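Local coordinates for APL1 (Anopheles gambiae, PDB 3O6N), which is a leucine-rich repeat protein that probably regulates complement-like immunity in the mosquito, in complex with LRIM1, at residues A[213-218]-A[234-239]; A[230-235]-A[250-255]; A[255-260]-A[278-283]. All blocks are in the same frame, centred on the assembly; numbering follows the deposited sequence. Where two conformers were deposited one is given.

Contact 1. Residues A[213-218]-A[234-239]; sequences SHNSIN and QHNNLT. With NAG (2-acetamido-2-deoxy-beta-D-glucopyranose), chain C.
The asparagine ladder of a leucine-rich repeat solenoid runs through this contact, where the turns SHNSI and QHNNL of neighbouring coils meet just after their strands. H214 N gives a straight bond to Q234 O (2.9 Å, 161°), lying in the carbonyl plane, and N237 N bonds to I217 O at 2.8 Å. N236, the ladder residue, has CG anti to its own carbonyl carbon (chi1 -82°), which carries the amide in under the preceding turn. Its ND2 donates to A212 O and L233 O, and I217 N appears to donate to its OD1, though the place of that oxygen is less sure. An asparagine suits the position because its amide N-H groups can serve carbonyls of backbone that has left the strands, and its oxygen can probably accept as well. Beyond the ladder, the imidazoles of H214 and H235 run alongside each other in an offset stack, centroids 4.2 Å apart and planes at 16°. H235 CB adds a CH-pi contact over the face of the H214 ring, and Y195 and Y257 continue the column of rings. In the plane of the H214 ring, at its edge, a water bonds to H214 NE2 (2.8 Å) and accepts from Q234 NE2. N237 carries the glycan: its ND2 is bonded covalently to C1 of the N-acetylglucosamine, in an N-X-T sequon, N237-L238-T239, and also donates to E259. A water lies within bonding distance of N237 OD1 (2.8 Å) and N215 O.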
loop_
_atom_site.group_PDB
_atom_site.type_symbol
_atom_site.label_atom_id
_atom_site.label_comp_id
_atom_site.label_asym_id
_atom_site.label_seq_id
_atom_site.Cartn_x
_atom_site.Cartn_y
_atom_site.Cartn_z
ATOM N N SER A 213 -0.903 -5.395 -1.880
ATOM C CA SER A 213 -1.158 -6.440 -0.898
ATOM C C SER A 213 -2.657 -6.666 -0.733
ATOM O O SER A 213 -3.470 -5.808 -1.087
ATOM C CB SER A 213 -0.515 -6.098 0.457
ATOM O OG SER A 213 -1.115 -4.950 1.054
ATOM N N HIS A 214 -3.012 -7.831 -0.204
ATOM C CA HIS A 214 -4.408 -8.165 0.061
ATOM C C HIS A 214 -5.286 -8.055 -1.187
ATOM O O HIS A 214 -6.293 -7.342 -1.210
ATOM C CB HIS A 214 -4.953 -7.324 1.220
ATOM C CG HIS A 214 -4.202 -7.517 2.504
ATOM N ND1 HIS A 214 -4.586 -8.430 3.463
ATOM C CD2 HIS A 214 -3.082 -6.920 2.980
ATOM C CE1 HIS A 214 -3.740 -8.383 4.478
ATOM N NE2 HIS A 214 -2.821 -7.473 4.211
ATOM N N ASN A 215 -4.876 -8.764 -2.231
ATOM C CA ASN A 215 -5.703 -8.951 -3.410
ATOM C C ASN A 215 -5.750 -10.441 -3.744
ATOM O O ASN A 215 -5.597 -11.279 -2.851
ATOM C CB ASN A 215 -5.170 -8.126 -4.590
ATOM C CG ASN A 215 -5.593 -6.665 -4.520
ATOM O OD1 ASN A 215 -6.687 -6.309 -4.957
ATOM N ND2 ASN A 215 -4.726 -5.813 -3.969
ATOM N N SER A 216 -5.962 -10.761 -5.017
ATOM C CA SER A 216 -5.983 -12.143 -5.485
ATOM C C SER A 216 -5.032 -12.299 -6.665
ATOM O O SER A 216 -5.291 -13.061 -7.594
ATOM C CB SER A 216 -7.396 -12.540 -5.911
ATOM O OG SER A 216 -8.306 -12.405 -4.837
ATOM N N ILE A 217 -3.928 -11.566 -6.621
ATOM C CA ILE A 217 -3.038 -11.459 -7.768
ATOM C C ILE A 217 -2.273 -12.751 -8.016
ATOM O O ILE A 217 -1.682 -13.316 -7.098
ATOM C CB ILE A 217 -2.057 -10.289 -7.576
ATOM C CG1 ILE A 217 -2.830 -8.961 -7.550
ATOM C CG2 ILE A 217 -1.010 -10.277 -8.679
ATOM C CD1 ILE A 217 -2.025 -7.796 -7.007
ATOM N N ASN A 218 -2.292 -13.219 -9.262
ATOM C CA ASN A 218 -1.565 -14.433 -9.620
ATOM C C ASN A 218 -0.614 -14.200 -10.787
ATOM O O ASN A 218 0.123 -15.100 -11.188
ATOM C CB ASN A 218 -2.537 -15.578 -9.932
ATOM C CG ASN A 218 -3.514 -15.232 -11.041
ATOM O OD1 ASN A 218 -3.165 -14.552 -12.005
ATOM N ND2 ASN A 218 -4.750 -15.695 -10.903
ATOM N N GLN A 234 2.130 -8.997 -0.273
ATOM C CA GLN A 234 1.706 -10.016 0.684
ATOM C C GLN A 234 0.197 -10.243 0.572
ATOM O O GLN A 234 -0.543 -9.338 0.197
ATOM C CB GLN A 234 2.103 -9.639 2.120
ATOM C CG GLN A 234 1.358 -8.447 2.706
ATOM C CD GLN A 234 1.991 -7.103 2.368
ATOM O OE1 GLN A 234 2.781 -6.984 1.432
ATOM N NE2 GLN A 234 1.640 -6.079 3.142
ATOM N N HIS A 235 -0.246 -11.455 0.889
ATOM C CA HIS A 235 -1.661 -11.813 0.805
ATOM C C HIS A 235 -2.184 -11.729 -0.626
ATOM O O HIS A 235 -3.055 -10.923 -0.942
ATOM C CB HIS A 235 -2.508 -10.967 1.768
ATOM C CG HIS A 235 -2.254 -11.276 3.211
ATOM N ND1 HIS A 235 -2.851 -12.334 3.861
ATOM C CD2 HIS A 235 -1.452 -10.678 4.125
ATOM C CE1 HIS A 235 -2.439 -12.367 5.117
ATOM N NE2 HIS A 235 -1.588 -11.375 5.301
ATOM N N ASN A 236 -1.624 -12.569 -1.486
ATOM C CA ASN A 236 -2.100 -12.718 -2.851
ATOM C C ASN A 236 -2.059 -14.189 -3.250
ATOM O O ASN A 236 -2.061 -15.062 -2.380
ATOM C CB ASN A 236 -1.306 -11.828 -3.811
ATOM C CG ASN A 236 -1.815 -10.388 -3.811
ATOM O OD1 ASN A 236 -2.931 -10.130 -4.238
ATOM N ND2 ASN A 236 -1.000 -9.455 -3.322
ATOM N N ASN A 237 -2.026 -14.470 -4.547
ATOM C CA ASN A 237 -2.020 -15.856 -5.014
ATOM C C ASN A 237 -0.869 -16.149 -5.965
ATOM O O ASN A 237 -1.033 -16.880 -6.943
ATOM C CB ASN A 237 -3.363 -16.206 -5.670
ATOM C CG ASN A 237 -4.534 -16.091 -4.701
ATOM O OD1 ASN A 237 -5.038 -14.996 -4.445
ATOM N ND2 ASN A 237 -4.971 -17.224 -4.158
ATOM N N LEU A 238 0.301 -15.587 -5.668
ATOM C CA LEU A 238 1.467 -15.743 -6.535
ATOM C C LEU A 238 2.063 -17.143 -6.444
ATOM O O LEU A 238 2.175 -17.711 -5.363
ATOM C CB LEU A 238 2.530 -14.698 -6.189
ATOM C CG LEU A 238 2.105 -13.252 -6.466
ATOM C CD1 LEU A 238 3.089 -12.273 -5.845
ATOM C CD2 LEU A 238 1.971 -13.030 -7.963
ATOM N N THR A 239 2.436 -17.693 -7.593
ATOM C CA THR A 239 3.016 -19.031 -7.650
ATOM C C THR A 239 4.414 -19.028 -8.255
ATOM O O THR A 239 5.087 -20.060 -8.274
ATOM C CB THR A 239 2.142 -19.987 -8.473
ATOM O OG1 THR A 239 1.999 -19.468 -9.802
ATOM C CG2 THR A 239 0.770 -20.140 -7.827
HETATM C C1 NAG C . -6.114 -16.960 -3.320
HETATM C C2 NAG C . -7.182 -17.923 -3.832
HETATM C C3 NAG C . -8.353 -18.121 -2.870
HETATM C C4 NAG C . -7.901 -18.204 -1.420
HETATM C C5 NAG C . -6.944 -17.064 -1.107
HETATM C C6 NAG C . -6.483 -17.112 0.346
HETATM C C7 NAG C . -7.631 -18.139 -6.209
HETATM C C8 NAG C . -8.521 -17.693 -7.335
HETATM N N2 NAG C . -7.697 -17.424 -5.091
HETATM O O3 NAG C . -9.034 -19.310 -3.207
HETATM O O4 NAG C . -9.029 -18.128 -0.577
HETATM O O5 NAG C . -5.820 -17.158 -1.954
HETATM O O6 NAG C . -5.702 -18.266 0.565
HETATM O O7 NAG C . -6.895 -19.117 -6.338
HETATM O O HOH W 1 -0.350 -6.887 5.355
HETATM O O HOH W 2 -5.875 -13.868 -1.984
HETATM O O HOH W 3 2.377 -16.058 -9.907
#

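Contact 2. Residues A[230-235]-A[250-255]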
loop_
_atom_site.group_PDB
_atom_site.type_symbol
_atom_site.label_atom_id
_atom_site.label_comp_id
_atom_site.label_asym_id
_atom_site.label_seq_id
_atom_site.Cartn_x
_atom_site.Cartn_y
_atom_site.Cartn_z
ATOM N N ILE A 230 10.138 -0.245 -3.217
ATOM C CA ILE A 230 9.304 -0.939 -2.245
ATOM C C ILE A 230 8.126 -1.599 -2.951
ATOM O O ILE A 230 7.311 -0.922 -3.586
ATOM C CB ILE A 230 8.766 0.023 -1.165
ATOM C CG1 ILE A 230 9.911 0.810 -0.522
ATOM C CG2 ILE A 230 7.995 -0.748 -0.108
ATOM C CD1 ILE A 230 10.877 -0.045 0.266
ATOM N N LEU A 231 8.049 -2.921 -2.853
ATOM C CA LEU A 231 6.973 -3.668 -3.485
ATOM C C LEU A 231 6.274 -4.555 -2.464
ATOM O O LEU A 231 6.862 -5.512 -1.952
ATOM C CB LEU A 231 7.528 -4.517 -4.638
ATOM C CG LEU A 231 6.536 -5.397 -5.404
ATOM C CD1 LEU A 231 5.410 -4.556 -6.007
ATOM C CD2 LEU A 231 7.259 -6.195 -6.495
ATOM N N LYS A 232 5.020 -4.231 -2.163
ATOM C CA LYS A 232 4.247 -5.002 -1.200
ATOM C C LYS A 232 3.225 -5.882 -1.918
ATOM O O LYS A 232 2.271 -5.381 -2.515
ATOM C CB LYS A 232 3.543 -4.071 -0.208
ATOM C CG LYS A 232 4.443 -2.984 0.374
ATOM C CD LYS A 232 5.663 -3.574 1.082
ATOM C CE LYS A 232 5.275 -4.391 2.309
ATOM N NZ LYS A 232 4.703 -3.552 3.405
ATOM N N LEU A 233 3.432 -7.194 -1.859
ATOM C CA LEU A 233 2.539 -8.141 -2.518
ATOM C C LEU A 233 2.041 -9.235 -1.576
ATOM O O LEU A 233 1.575 -10.284 -2.027
ATOM C CB LEU A 233 3.234 -8.773 -3.729
ATOM C CG LEU A 233 3.330 -7.881 -4.966
ATOM C CD1 LEU A 233 4.306 -8.461 -5.979
ATOM C CD2 LEU A 233 1.948 -7.705 -5.576
ATOM N N GLN A 234 2.130 -8.997 -0.273
ATOM C CA GLN A 234 1.706 -10.016 0.684
ATOM C C GLN A 234 0.197 -10.243 0.572
ATOM O O GLN A 234 -0.543 -9.338 0.197
ATOM C CB GLN A 234 2.103 -9.639 2.120
ATOM C CG GLN A 234 1.358 -8.447 2.706
ATOM C CD GLN A 234 1.991 -7.103 2.368
ATOM O OE1 GLN A 234 2.781 -6.984 1.432
ATOM N NE2 GLN A 234 1.640 -6.079 3.142
ATOM N N HIS A 235 -0.246 -11.455 0.889
ATOM C CA HIS A 235 -1.661 -11.813 0.805
ATOM C C HIS A 235 -2.184 -11.729 -0.626
ATOM O O HIS A 235 -3.055 -10.923 -0.942
ATOM C CB HIS A 235 -2.508 -10.967 1.768
ATOM C CG HIS A 235 -2.254 -11.276 3.211
ATOM N ND1 HIS A 235 -2.851 -12.334 3.861
ATOM C CD2 HIS A 235 -1.452 -10.678 4.125
ATOM C CE1 HIS A 235 -2.439 -12.367 5.117
ATOM N NE2 HIS A 235 -1.588 -11.375 5.301
ATOM N N LEU A 250 14.947 -2.890 -6.439
ATOM C CA LEU A 250 14.182 -3.211 -5.235
ATOM C C LEU A 250 15.035 -3.195 -3.971
ATOM O O LEU A 250 16.147 -3.720 -3.954
ATOM C CB LEU A 250 13.492 -4.568 -5.369
ATOM C CG LEU A 250 12.189 -4.624 -6.160
ATOM C CD1 LEU A 250 11.739 -6.074 -6.326
ATOM C CD2 LEU A 250 11.115 -3.793 -5.459
ATOM N N VAL A 251 14.503 -2.590 -2.916
ATOM C CA VAL A 251 15.141 -2.622 -1.603
ATOM C C VAL A 251 14.359 -3.532 -0.663
ATOM O O VAL A 251 14.942 -4.230 0.168
ATOM C CB VAL A 251 15.261 -1.217 -0.993
ATOM C CG1 VAL A 251 15.678 -1.295 0.479
ATOM C CG2 VAL A 251 16.253 -0.384 -1.794
ATOM N N GLU A 252 13.038 -3.525 -0.805
ATOM C CA GLU A 252 12.179 -4.413 -0.029
ATOM C C GLU A 252 11.074 -5.007 -0.891
ATOM O O GLU A 252 10.411 -4.293 -1.650
ATOM C CB GLU A 252 11.552 -3.669 1.159
ATOM C CG GLU A 252 10.361 -4.406 1.768
ATOM C CD GLU A 252 9.774 -3.711 2.986
ATOM O OE1 GLU A 252 10.461 -2.867 3.593
ATOM O OE2 GLU A 252 8.617 -4.016 3.333
ATOM N N VAL A 253 10.881 -6.318 -0.783
ATOM C CA VAL A 253 9.717 -6.949 -1.390
ATOM C C VAL A 253 9.080 -7.915 -0.398
ATOM O O VAL A 253 9.773 -8.707 0.256
ATOM C CB VAL A 253 10.056 -7.654 -2.730
ATOM C CG1 VAL A 253 11.073 -8.763 -2.512
ATOM C CG2 VAL A 253 8.791 -8.198 -3.375
ATOM N N ASP A 254 7.764 -7.818 -0.251
ATOM C CA ASP A 254 7.046 -8.704 0.656
ATOM C C ASP A 254 6.180 -9.657 -0.154
ATOM O O ASP A 254 5.214 -9.240 -0.798
ATOM C CB ASP A 254 6.195 -7.899 1.649
ATOM C CG ASP A 254 5.644 -8.754 2.781
ATOM O OD1 ASP A 254 5.634 -9.994 2.648
ATOM O OD2 ASP A 254 5.214 -8.183 3.806
ATOM N N LEU A 255 6.554 -10.933 -0.131
ATOM C CA LEU A 255 5.844 -11.988 -0.841
ATOM C C LEU A 255 5.133 -12.932 0.127
ATOM O O LEU A 255 4.710 -14.018 -0.263
ATOM C CB LEU A 255 6.837 -12.811 -1.672
ATOM C CG LEU A 255 7.663 -12.014 -2.686
ATOM C CD1 LEU A 255 8.753 -12.883 -3.298
ATOM C CD2 LEU A 255 6.760 -11.460 -3.757
HETATM O O HOH W 4 5.094 -5.927 5.156
#
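Q234 meets D254 nearly at a right angle, yet its amide lies stacked on the carboxylate with planes 17° apart. Q234 OE1 is 3.5 Å from D254 CB and is buried without a polar partner, while D254 OD1 is hydrogen-bonded to S256 OG. On the opposite face of the paired strands L231 and V253 extend together into the interior; CG of L231 stands anti to its backbone N (chi1 179°), which sets CD2 against V253 CG2 at 4.0 Å. L250 CD2 also packs against L231 CB. Branched aliphatic chains suit this inward face, whereas the outer face carries K232, E252 and D254 together with I230, whose CD1 rests on E252 CB (3.8 Å). In one of its two conformers K232 curls across the extended E252, its NZ making a long salt bridge to OE2 (3.9 Å), and a water accepts from NZ and donates to D254 OD2. The other carboxylate oxygen of E252 pairs with R276. Between the backbones, L231 N bonds to E252 O, D254 N to L231 O and L233 N to D254 O, the parallel ladder of adjacent leucine-rich repeats, with leucines lining the solenoid's interior.

Contact 3. Residues A[255-260]-A[278-283]; sequences LSYNEL and YISNNR
N282 reaches back to L255 and L260 in the asparagine ladder of the leucine-rich repeat solenoid. With CG beside its own backbone N (chi1 -83°), its amide lies between L255 O and L260 N: OD1 accepts from L260 N on a lone pair in the carbonyl plane (2.9 Å), and ND2 donates to L255 O almost straight (169°). L255 O is gripped twice, since N258 ND2 comes from the opposite face of its carbonyl plane. Among backbone bonds, L255 N to Y278 O (2.7 Å) continues the strand pairing into the turn, followed by Y257 N to S280 O and R283 N to L260 O.

Aromatic packing comes from Y257, whose ring lies flat against the N281 side chain. N281 CB sits over the ring centre, 3.5 Å from the centroid, and ring and amide planes differ by 5°. ND2 of N281 donates to S280 OG at 2.9 Å, which fixes the amide's rotation, while H235 also stacks on the tyrosine.

Apolar contact is made by L260 CD1 against I279 CG2 at 3.9 Å. Charge pairing joins E259 OE1 to R283 NH1 at 3.6 Å; E259 OE2 is hydrogen-bonded to the glycosylated N237 ND2, and R283 NH2 also pairs with E261. A water donates to E259 OE1 while accepting from R283 NH2.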
loop_
_atom_site.group_PDB
_atom_site.type_symbol
_atom_site.label_atom_id
_atom_site.label_comp_id
_atom_site.label_asym_id
_atom_site.label_seq_id
_atom_site.Cartn_x
_atom_site.Cartn_y
_atom_site.Cartn_z
ATOM N N LEU A 255 6.554 -10.933 -0.131
ATOM C CA LEU A 255 5.844 -11.988 -0.841
ATOM C C LEU A 255 5.133 -12.932 0.127
ATOM O O LEU A 255 4.710 -14.018 -0.263
ATOM C CB LEU A 255 6.837 -12.811 -1.672
ATOM C CG LEU A 255 7.663 -12.014 -2.686
ATOM C CD1 LEU A 255 8.753 -12.883 -3.298
ATOM C CD2 LEU A 255 6.760 -11.460 -3.757
ATOM N N SER A 256 5.008 -12.526 1.387
ATOM C CA SER A 256 4.404 -13.394 2.396
ATOM C C SER A 256 2.939 -13.675 2.072
ATOM O O SER A 256 2.291 -12.898 1.373
ATOM C CB SER A 256 4.540 -12.796 3.800
ATOM O OG SER A 256 3.808 -11.592 3.929
ATOM N N TYR A 257 2.429 -14.791 2.579
ATOM C CA TYR A 257 1.038 -15.180 2.346
ATOM C C TYR A 257 0.706 -15.260 0.856
ATOM O O TYR A 257 -0.249 -14.642 0.377
ATOM C CB TYR A 257 0.079 -14.225 3.062
ATOM C CG TYR A 257 0.186 -14.285 4.569
ATOM C CD1 TYR A 257 -0.560 -15.196 5.300
ATOM C CD2 TYR A 257 1.041 -13.435 5.258
ATOM C CE1 TYR A 257 -0.465 -15.254 6.684
ATOM C CE2 TYR A 257 1.146 -13.487 6.637
ATOM C CZ TYR A 257 0.390 -14.394 7.343
ATOM O OH TYR A 257 0.496 -14.441 8.715
ATOM N N ASN A 258 1.519 -16.023 0.134
ATOM C CA ASN A 258 1.244 -16.367 -1.251
ATOM C C ASN A 258 1.318 -17.884 -1.416
ATOM O O ASN A 258 1.219 -18.615 -0.432
ATOM C CB ASN A 258 2.198 -15.639 -2.200
ATOM C CG ASN A 258 1.732 -14.217 -2.508
ATOM O OD1 ASN A 258 0.882 -14.012 -3.371
ATOM N ND2 ASN A 258 2.280 -13.234 -1.790
ATOM N N GLU A 259 1.479 -18.360 -2.644
ATOM C CA GLU A 259 1.479 -19.799 -2.894
ATOM C C GLU A 259 2.806 -20.301 -3.450
ATOM O O GLU A 259 2.840 -21.238 -4.245
ATOM C CB GLU A 259 0.340 -20.170 -3.843
ATOM C CG GLU A 259 -1.012 -19.625 -3.411
ATOM C CD GLU A 259 -2.136 -20.084 -4.315
ATOM O OE1 GLU A 259 -2.058 -21.217 -4.832
ATOM O OE2 GLU A 259 -3.095 -19.311 -4.514
ATOM N N LEU A 260 3.901 -19.680 -3.026
ATOM C CA LEU A 260 5.215 -20.033 -3.548
ATOM C C LEU A 260 5.682 -21.360 -2.963
ATOM O O LEU A 260 5.543 -21.605 -1.767
ATOM C CB LEU A 260 6.229 -18.936 -3.222
ATOM C CG LEU A 260 5.913 -17.544 -3.773
ATOM C CD1 LEU A 260 6.956 -16.545 -3.296
ATOM C CD2 LEU A 260 5.835 -17.569 -5.301
ATOM N N TYR A 278 10.686 -10.721 2.405
ATOM C CA TYR A 278 9.741 -11.422 3.265
ATOM C C TYR A 278 8.995 -12.486 2.476
ATOM O O TYR A 278 8.391 -12.192 1.445
ATOM C CB TYR A 278 8.758 -10.436 3.907
ATOM C CG TYR A 278 9.421 -9.316 4.677
ATOM C CD1 TYR A 278 9.847 -9.499 5.992
ATOM C CD2 TYR A 278 9.609 -8.065 4.097
ATOM C CE1 TYR A 278 10.445 -8.465 6.703
ATOM C CE2 TYR A 278 10.209 -7.033 4.800
ATOM C CZ TYR A 278 10.622 -7.237 6.099
ATOM O OH TYR A 278 11.218 -6.205 6.787
ATOM N N ILE A 279 9.064 -13.730 2.949
ATOM C CA ILE A 279 8.405 -14.836 2.271
ATOM C C ILE A 279 7.724 -15.771 3.274
ATOM O O ILE A 279 7.678 -16.985 3.069
ATOM C CB ILE A 279 9.417 -15.666 1.422
ATOM C CG1 ILE A 279 10.597 -14.794 0.983
ATOM C CG2 ILE A 279 8.725 -16.281 0.217
ATOM C CD1 ILE A 279 11.537 -15.474 -0.005
ATOM N N SER A 280 7.199 -15.220 4.362
ATOM C CA SER A 280 6.585 -16.075 5.374
ATOM C C SER A 280 5.250 -16.596 4.868
ATOM O O SER A 280 4.665 -16.027 3.945
ATOM C CB SER A 280 6.380 -15.322 6.693
ATOM O OG SER A 280 5.208 -14.517 6.638
ATOM N N ASN A 281 4.773 -17.683 5.464
ATOM C CA ASN A 281 3.421 -18.151 5.196
ATOM C C ASN A 281 3.152 -18.428 3.717
ATOM O O ASN A 281 2.106 -18.067 3.176
ATOM C CB ASN A 281 2.396 -17.154 5.768
ATOM C CG ASN A 281 2.400 -17.121 7.289
ATOM O OD1 ASN A 281 1.679 -17.878 7.937
ATOM N ND2 ASN A 281 3.209 -16.237 7.865
ATOM N N ASN A 282 4.114 -19.068 3.065
ATOM C CA ASN A 282 3.897 -19.611 1.740
ATOM C C ASN A 282 3.855 -21.126 1.868
ATOM O O ASN A 282 3.416 -21.651 2.893
ATOM C CB ASN A 282 4.986 -19.148 0.765
ATOM C CG ASN A 282 4.697 -17.771 0.184
ATOM O OD1 ASN A 282 4.224 -17.656 -0.943
ATOM N ND2 ASN A 282 4.968 -16.723 0.960
ATOM N N ARG A 283 4.308 -21.831 0.841
ATOM C CA ARG A 283 4.367 -23.284 0.911
ATOM C C ARG A 283 5.739 -23.779 0.481
ATOM O O ARG A 283 5.854 -24.783 -0.214
ATOM C CB ARG A 283 3.273 -23.907 0.041
ATOM C CG ARG A 283 1.873 -23.396 0.361
ATOM C CD ARG A 283 0.806 -24.314 -0.208
ATOM N NE ARG A 283 0.910 -24.447 -1.658
ATOM C CZ ARG A 283 0.058 -23.904 -2.523
ATOM N NH1 ARG A 283 -0.974 -23.192 -2.087
ATOM N NH2 ARG A 283 0.234 -24.080 -3.825
HETATM O O HOH W 5 -0.840 -23.033 -6.034
#

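The three contacts follow one another along consecutive coils of the leucine-rich repeat solenoid. Contact 1 joins the turns after strands 209-211 and 230-232, contact 2 pairs strands 230-232 and 252-254, and contact 3 joins the turns after strands 252-254 and 276-278. Their centres lie 9 to 11 Å apart. Contacts 1 and 2 share Q234 and H235, contacts 2 and 3 share L255, so the strand pairing leads directly into the turns. Between contacts 1 and 3, N258 OD1 accepts from L238 N (2.8 Å), repeating one rung later the asparagine bonding of the ladder. Regular stacking of this kind builds the elongated, curved surface that probably serves protein binding.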